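Local structure of glycoside hydrolase family 43 (Halothermothrix orenii, 4QQS) at residues Q179-Q182 and D183-I187; V199-E203 and G204-M208. The protein hydrolyses glycosidic bonds as a family-43 glycosidase with alpha-L-arabinofuranosidase activity, and probably acts in the breakdown of xylan or related polysaccharides. One frame throughout, in Å; residues are numbered along the deposited sequence.

In the fold
Both contacts belong to the five-bladed beta-propeller, at separate places with no direct touch: their centres are 22 Å apart and their nearest atoms about 8 Å. Contact 1 is a surface turn in the loop between strands 175-178 and 191-202; contact 2 is the hairpin end where strand 191-202 turns back into strand 205-212. The same two strands join them, since E185 of contact 1 binds N194 and Y210. E195, the predicted proton donor, follows N194: its side chain is about 8 Å from that of P180 in contact 1 and about 9 Å from that of M208 in contact 2. Each of these two side chains also lies about 12 Å from a bound HEPES molecule.

Contact 1: Q179-Q182 and D183-I187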
ATOM      1  N   GLN A 179       8.418  -6.927 -11.971  1.00  6.20           N
ATOM      2  CA  GLN A 179       8.661  -5.647 -12.616  1.00  6.31           C
ATOM      3  C   GLN A 179       7.744  -5.571 -13.825  1.00  6.23           C
ATOM      4  O   GLN A 179       7.262  -6.599 -14.309  1.00  6.44           O
ATOM      5  CB  GLN A 179      10.121  -5.499 -13.042  1.00  7.53           C
ATOM      6  CG  GLN A 179      10.523  -6.464 -14.132  1.00  9.11           C
ATOM      7  CD  GLN A 179      11.978  -6.358 -14.496  1.00 10.57           C
ATOM      8  OE1 GLN A 179      12.602  -5.318 -14.319  1.00 12.12           O
ATOM      9  NE2 GLN A 179      12.536  -7.448 -14.995  1.00 12.57           N
ATOM     10  N   PRO A 180       7.491  -4.362 -14.348  1.00  6.51           N
ATOM     11  CA  PRO A 180       6.609  -4.242 -15.507  1.00  7.07           C
ATOM     12  C   PRO A 180       6.951  -5.236 -16.612  1.00  7.03           C
ATOM     13  O   PRO A 180       8.104  -5.328 -17.055  1.00  7.11           O
ATOM     14  CB  PRO A 180       6.805  -2.781 -15.926  1.00  7.85           C
ATOM     15  CG  PRO A 180       6.999  -2.093 -14.600  1.00  8.02           C
ATOM     16  CD  PRO A 180       7.850  -3.040 -13.797  1.00  7.24           C
ATOM     17  N   SER A 181       5.933  -5.968 -17.055  1.00  6.62           N
ATOM     18  CA  SER A 181       6.140  -7.091 -17.956  1.00  7.82           C
ATOM     19  C   SER A 181       4.920  -7.407 -18.817  1.00  8.13           C
ATOM     20  O   SER A 181       5.087  -7.881 -19.935  1.00 10.52           O
ATOM     21  CB  SER A 181       6.583  -8.333 -17.169  1.00  8.60           C
ATOM     22  OG  SER A 181       5.572  -8.760 -16.289  1.00  9.73           O
ATOM     23  N   GLN A 182       3.715  -7.151 -18.330  1.00  7.28           N
ATOM     24  CA  GLN A 182       2.490  -7.448 -19.070  1.00  7.07           C
ATOM     25  C   GLN A 182       2.057  -6.234 -19.880  1.00  7.23           C
ATOM     26  O   GLN A 182       2.328  -5.096 -19.501  1.00  7.63           O
ATOM     27  CB  GLN A 182       1.363  -7.833 -18.099  1.00  7.01           C
ATOM     28  CG  GLN A 182       1.614  -9.100 -17.318  1.00  6.67           C
ATOM     29  CD  GLN A 182       0.461  -9.440 -16.402  1.00  6.49           C
ATOM     30  OE1 GLN A 182       0.134  -8.684 -15.496  1.00  7.27           O
ATOM     31  NE2 GLN A 182      -0.189 -10.555 -16.662  1.00  6.98           N
ATOM     32  N   ASP A 183       1.344  -6.479 -20.970  1.00  7.59           N
ATOM     33  CA  ASP A 183       0.934  -5.399 -21.854  1.00  8.14           C
ATOM     34  C   ASP A 183       0.169  -4.293 -21.137  1.00  8.14           C
ATOM     35  O   ASP A 183       0.367  -3.129 -21.455  1.00  8.94           O
ATOM     36  CB  ASP A 183       0.107  -5.930 -23.029  1.00  9.58           C
ATOM     37  CG  ASP A 183       0.924  -6.718 -23.975  1.00 13.24           C
ATOM     38  OD1 ASP A 183       1.593  -6.081 -24.813  1.00 15.79           O
ATOM     39  OD2 ASP A 183       0.914  -7.963 -23.854  1.00 14.99           O
ATOM     40  N   TRP A 184      -0.703  -4.644 -20.193  1.00  8.05           N
ATOM     41  CA  TRP A 184      -1.516  -3.623 -19.519  1.00  8.68           C
ATOM     42  C   TRP A 184      -0.685  -2.660 -18.663  1.00  8.47           C
ATOM     43  O   TRP A 184      -1.209  -1.637 -18.240  1.00  9.11           O
ATOM     44  CB  TRP A 184      -2.629  -4.261 -18.650  1.00  8.73           C
ATOM     45  CG  TRP A 184      -2.133  -4.837 -17.372  1.00  7.84           C
ATOM     46  CD1 TRP A 184      -1.551  -6.068 -17.208  1.00  7.89           C
ATOM     47  CD2 TRP A 184      -2.120  -4.226 -16.072  1.00  6.95           C
ATOM     48  NE1 TRP A 184      -1.182  -6.257 -15.904  1.00  8.16           N
ATOM     49  CE2 TRP A 184      -1.515  -5.144 -15.184  1.00  7.43           C
ATOM     50  CE3 TRP A 184      -2.543  -2.994 -15.566  1.00  7.60           C
ATOM     51  CZ2 TRP A 184      -1.366  -4.882 -13.827  1.00  7.65           C
ATOM     52  CZ3 TRP A 184      -2.362  -2.740 -14.221  1.00  7.84           C
ATOM     53  CH2 TRP A 184      -1.790  -3.677 -13.370  1.00  7.24           C
ATOM     54  N   GLU A 185       0.585  -2.997 -18.424  1.00  7.97           N
ATOM     55  CA  GLU A 185       1.451  -2.251 -17.504  1.00  8.28           C
ATOM     56  C   GLU A 185       2.312  -1.203 -18.191  1.00  9.78           C
ATOM     57  O   GLU A 185       3.291  -0.743 -17.612  1.00 11.06           O
ATOM     58  CB  GLU A 185       2.371  -3.211 -16.753  1.00  7.77           C
ATOM     59  CG  GLU A 185       1.602  -4.252 -15.993  1.00  7.30           C
ATOM     60  CD  GLU A 185       2.485  -5.254 -15.284  1.00  7.50           C
ATOM     61  OE1 GLU A 185       3.354  -5.926 -15.883  1.00  9.96           O
ATOM     62  OE2 GLU A 185       2.334  -5.383 -14.070  1.00  9.64           O
ATOM     63  N   GLY A 186       1.979  -0.822 -19.415  1.00 10.85           N
ATOM     64  CA  GLY A 186       2.666   0.290 -20.054  1.00 12.37           C
ATOM     65  C   GLY A 186       4.103  -0.007 -20.418  1.00 11.59           C
ATOM     66  O   GLY A 186       4.990   0.834 -20.254  1.00 11.25           O
ATOM     67  N   ILE A 187       4.322  -1.195 -20.957  1.00 11.61           N
ATOM     68  CA  ILE A 187       5.668  -1.675 -21.206  1.00 12.10           C
ATOM     69  C   ILE A 187       6.331  -1.076 -22.446  1.00 13.82           C
ATOM     70  O   ILE A 187       7.475  -1.414 -22.736  1.00 14.04           O
ATOM     71  CB  ILE A 187       5.704  -3.212 -21.258  1.00 12.72           C
ATOM     72  CG1 ILE A 187       4.678  -3.753 -22.273  1.00 13.99           C
ATOM     73  CG2 ILE A 187       5.477  -3.767 -19.859  1.00 13.26           C
ATOM     74  CD1 ILE A 187       4.806  -5.221 -22.588  1.00 14.93           C
TER
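E185 turns CG away from its own carbonyl carbon (chi1 -58°) and then runs extended, which carries its carboxylate back toward the backbone N-H groups of S181 and Q182. W184 instead tucks CG between its backbone N and carbonyl carbon (chi1 76°), swinging the indole toward the Q182 side chain. The frame for both is a type I beta turn from Q182 to E185, with D183 and W184 in 3-10 geometry, closed by E185 N bonding Q182 O at 2.9 Å. Inside this loop the carboxylate serves as an acceptor for the preceding chain. S181 N and Q182 N each lie 2.8 Å from E185 OE1, coming from opposite faces of the carboxylate plane, and the second of these bonds is almost straight (174°). K236 adds a salt bridge to the same oxygen, while Y210 and N194 bind OE2, leaving this buried charge gripped on both oxygens. With an alanine in place of E185, the N-H groups of S181 and Q182 would probably lose their acceptor and K236 its opposite charge, weakening the hold on the S181-Q182 backbone. I187 CG2 lies 3.4 Å from Q182 O and 4.3 Å from P180 CB, and E185 CG rests over one face of the W184 indole, toward its rim. At the ring's edge, the Q182 amide stands steeply turned to the indole; its OE1, which N240 also binds, accepts from W184 NE1 at 2.8 Å, lying in the indole plane while the N-H arrives from above the amide plane.

Contact 2: V199-E203 and G204-M208; sequences VIKHE and GKYYM
I200 and Y207 face each other as a hydrogen-bonded pair in a two-residue beta hairpin of the propeller, its strands joined by a type I' turn from H202 to K205. Backbone bonds come first: I200 N to Y207 O at 2.9 Å and Y207 N to I200 O at 2.8 Å, then a second such pair between H202 and K205 that closes the turn. E203 and G204 sit at its corners, both with positive phi. V199 pairs with M208 at a non-hydrogen-bonded position, and its CA-H points at the carbonyl of the neighbouring residue, V199 CA lying 3.2 Å from Y207 O.

Side-chain packing occurs on both faces of the sheet. V199 CG2 meets M208 CB at 4.1 Å on one, where both side chains also touch Y140; on the other, I200 CG1 lies against Y207 CB, and the F294 ring stacks on H202 and meets the Y207 ring edge-to-face.

The polar side chains add two links. K201, with CG anti to its backbone N (chi1 -167°) and the chain extended, runs alongside Y206, CG over one face of the ring, until NZ donates to OH at 3.2 Å; D132 forms a salt bridge with K201 NZ and a hydrogen bond with Y206 OH, and Q133 is hydrogen-bonded to NZ. Beyond the Y207 ring, one water lies near the ring plane, donating to H202 O at 2.7 Å and hydrogen-bonded to Y207 OH at 2.8 Å.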
ATOM      1  N   VAL A 199       0.428  -8.169   0.263  1.00  6.34           N
ATOM      2  CA  VAL A 199       0.380  -9.627   0.157  1.00  7.32           C
ATOM      3  C   VAL A 199      -0.661 -10.233   1.102  1.00  7.45           C
ATOM      4  O   VAL A 199      -0.719  -9.898   2.287  1.00  8.50           O
ATOM      5  CB  VAL A 199       1.778 -10.230   0.431  1.00  8.14           C
ATOM      6  CG1 VAL A 199       1.745 -11.766   0.455  1.00  9.04           C
ATOM      7  CG2 VAL A 199       2.759  -9.732  -0.630  1.00  8.29           C
ATOM      8  N   ILE A 200      -1.472 -11.139   0.562  1.00  7.88           N
ATOM      9  CA  ILE A 200      -2.392 -11.962   1.348  1.00  9.08           C
ATOM     10  C   ILE A 200      -2.146 -13.429   1.015  1.00  9.50           C
ATOM     11  O   ILE A 200      -1.618 -13.776  -0.035  1.00 10.08           O
ATOM     12  CB  ILE A 200      -3.881 -11.564   1.133  1.00 10.10           C
ATOM     13  CG1 ILE A 200      -4.303 -11.746  -0.328  1.00 10.26           C
ATOM     14  CG2 ILE A 200      -4.104 -10.140   1.623  1.00 10.33           C
ATOM     15  CD1 ILE A 200      -5.760 -11.377  -0.603  1.00 11.74           C
ATOM     16  N   LYS A 201      -2.551 -14.290   1.934  1.00 10.72           N
ATOM     17  CA  LYS A 201      -2.385 -15.729   1.778  1.00 11.62           C
ATOM     18  C   LYS A 201      -3.762 -16.367   1.687  1.00 12.76           C
ATOM     19  O   LYS A 201      -4.692 -15.969   2.392  1.00 14.31           O
ATOM     20  CB  LYS A 201      -1.593 -16.300   2.965  1.00 12.68           C
ATOM     21  CG  LYS A 201      -1.089 -17.725   2.769  1.00 13.51           C
ATOM     22  CD  LYS A 201      -0.258 -18.179   3.956  1.00 14.80           C
ATOM     23  CE  LYS A 201       0.425 -19.510   3.718  1.00 15.83           C
ATOM     24  NZ  LYS A 201       1.308 -19.870   4.857  1.00 16.02           N
ATOM     25  N   HIS A 202      -3.902 -17.348   0.809  1.00 12.57           N
ATOM     26  CA  HIS A 202      -5.170 -18.027   0.623  1.00 13.96           C
ATOM     27  C   HIS A 202      -4.897 -19.445   0.151  1.00 14.15           C
ATOM     28  O   HIS A 202      -4.215 -19.649  -0.851  1.00 13.39           O
ATOM     29  CB  HIS A 202      -6.023 -17.278  -0.399  1.00 15.28           C
ATOM     30  CG  HIS A 202      -7.384 -17.869  -0.597  1.00 16.97           C
ATOM     31  ND1 HIS A 202      -7.713 -18.637  -1.694  1.00 18.56           N
ATOM     32  CD2 HIS A 202      -8.498 -17.810   0.169  1.00 18.06           C
ATOM     33  CE1 HIS A 202      -8.972 -19.027  -1.593  1.00 19.12           C
ATOM     34  NE2 HIS A 202      -9.472 -18.536  -0.473  1.00 19.50           N
ATOM     35  N   GLU A 203      -5.414 -20.412   0.904  1.00 15.97           N
ATOM     36  CA  GLU A 203      -5.316 -21.829   0.556  1.00 17.66           C
ATOM     37  C   GLU A 203      -3.875 -22.225   0.223  1.00 16.29           C
ATOM     38  O   GLU A 203      -3.606 -22.935  -0.746  1.00 16.52           O
ATOM     39  CB  GLU A 203      -6.292 -22.181  -0.580  1.00 20.21           C
ATOM     40  CG  GLU A 203      -7.766 -22.057  -0.167  1.00 22.54           C
ATOM     41  CD  GLU A 203      -8.768 -22.450  -1.258  1.00 24.71           C
ATOM     42  OE1 GLU A 203      -8.354 -22.922  -2.341  1.00 25.70           O
ATOM     43  OE2 GLU A 203      -9.988 -22.280  -1.028  1.00 26.02           O
ATOM     44  N   GLY A 204      -2.951 -21.748   1.047  1.00 15.63           N
ATOM     45  CA  GLY A 204      -1.564 -22.151   0.950  1.00 15.29           C
ATOM     46  C   GLY A 204      -0.723 -21.392  -0.059  1.00 14.45           C
ATOM     47  O   GLY A 204       0.483 -21.597  -0.108  1.00 15.98           O
ATOM     48  N   LYS A 205      -1.340 -20.533  -0.868  1.00 12.01           N
ATOM     49  CA  LYS A 205      -0.618 -19.716  -1.837  1.00 11.25           C
ATOM     50  C   LYS A 205      -0.613 -18.251  -1.412  1.00  9.60           C
ATOM     51  O   LYS A 205      -1.422 -17.799  -0.587  1.00 10.11           O
ATOM     52  CB  LYS A 205      -1.239 -19.857  -3.228  1.00 13.28           C
ATOM     53  CG  LYS A 205      -1.098 -21.253  -3.824  1.00 15.92           C
ATOM     54  CD  LYS A 205      -1.739 -21.362  -5.194  1.00 18.11           C
ATOM     55  CE  LYS A 205      -1.601 -22.765  -5.758  1.00 20.73           C
ATOM     56  NZ  LYS A 205      -2.416 -22.975  -6.979  1.00 22.69           N
ATOM     57  N   TYR A 206       0.307 -17.516  -2.020  1.00  8.80           N
ATOM     58  CA  TYR A 206       0.539 -16.121  -1.683  1.00  7.99           C
ATOM     59  C   TYR A 206       0.149 -15.256  -2.875  1.00  7.77           C
ATOM     60  O   TYR A 206       0.479 -15.568  -4.012  1.00  8.34           O
ATOM     61  CB  TYR A 206       2.005 -15.901  -1.318  1.00  8.56           C
ATOM     62  CG  TYR A 206       2.461 -16.771  -0.171  1.00  8.89           C
ATOM     63  CD1 TYR A 206       2.911 -18.063  -0.398  1.00  9.46           C
ATOM     64  CD2 TYR A 206       2.444 -16.319   1.134  1.00  9.64           C
ATOM     65  CE1 TYR A 206       3.326 -18.876   0.635  1.00  9.82           C
ATOM     66  CE2 TYR A 206       2.861 -17.129   2.184  1.00 10.39           C
ATOM     67  CZ  TYR A 206       3.312 -18.410   1.924  1.00 10.59           C
ATOM     68  OH  TYR A 206       3.754 -19.234   2.934  1.00 11.68           O
ATOM     69  N   TYR A 207      -0.570 -14.171  -2.592  1.00  7.16           N
ATOM     70  CA  TYR A 207      -1.105 -13.286  -3.620  1.00  6.88           C
ATOM     71  C   TYR A 207      -0.614 -11.877  -3.347  1.00  6.62           C
ATOM     72  O   TYR A 207      -0.892 -11.315  -2.294  1.00  8.27           O
ATOM     73  CB  TYR A 207      -2.640 -13.313  -3.589  1.00  7.60           C
ATOM     74  CG  TYR A 207      -3.185 -14.659  -3.966  1.00  8.08           C
ATOM     75  CD1 TYR A 207      -3.231 -15.712  -3.048  1.00  9.02           C
ATOM     76  CD2 TYR A 207      -3.595 -14.910  -5.257  1.00  9.69           C
ATOM     77  CE1 TYR A 207      -3.678 -16.962  -3.415  1.00 10.43           C
ATOM     78  CE2 TYR A 207      -4.066 -16.168  -5.628  1.00 11.13           C
ATOM     79  CZ  TYR A 207      -4.105 -17.180  -4.701  1.00 11.34           C
ATOM     80  OH  TYR A 207      -4.545 -18.433  -5.050  1.00 13.88           O
ATOM     81  N   MET A 208       0.121 -11.311  -4.296  1.00  6.21           N
ATOM     82  CA  MET A 208       0.644  -9.957  -4.181  1.00  6.11           C
ATOM     83  C   MET A 208      -0.165  -9.065  -5.101  1.00  5.90           C
ATOM     84  O   MET A 208      -0.081  -9.181  -6.325  1.00  6.34           O
ATOM     85  CB  MET A 208       2.107  -9.889  -4.629  1.00  6.31           C
ATOM     86  CG  MET A 208       2.691  -8.474  -4.484  1.00  7.16           C
ATOM     87  SD  MET A 208       4.195  -8.204  -5.394  1.00  8.59           S
ATOM     88  CE  MET A 208       5.214  -9.418  -4.571  1.00  9.80           C
TER
HETATM   89  O   HOH W   1      -4.778 -20.558  -3.287  1.00 25.55           O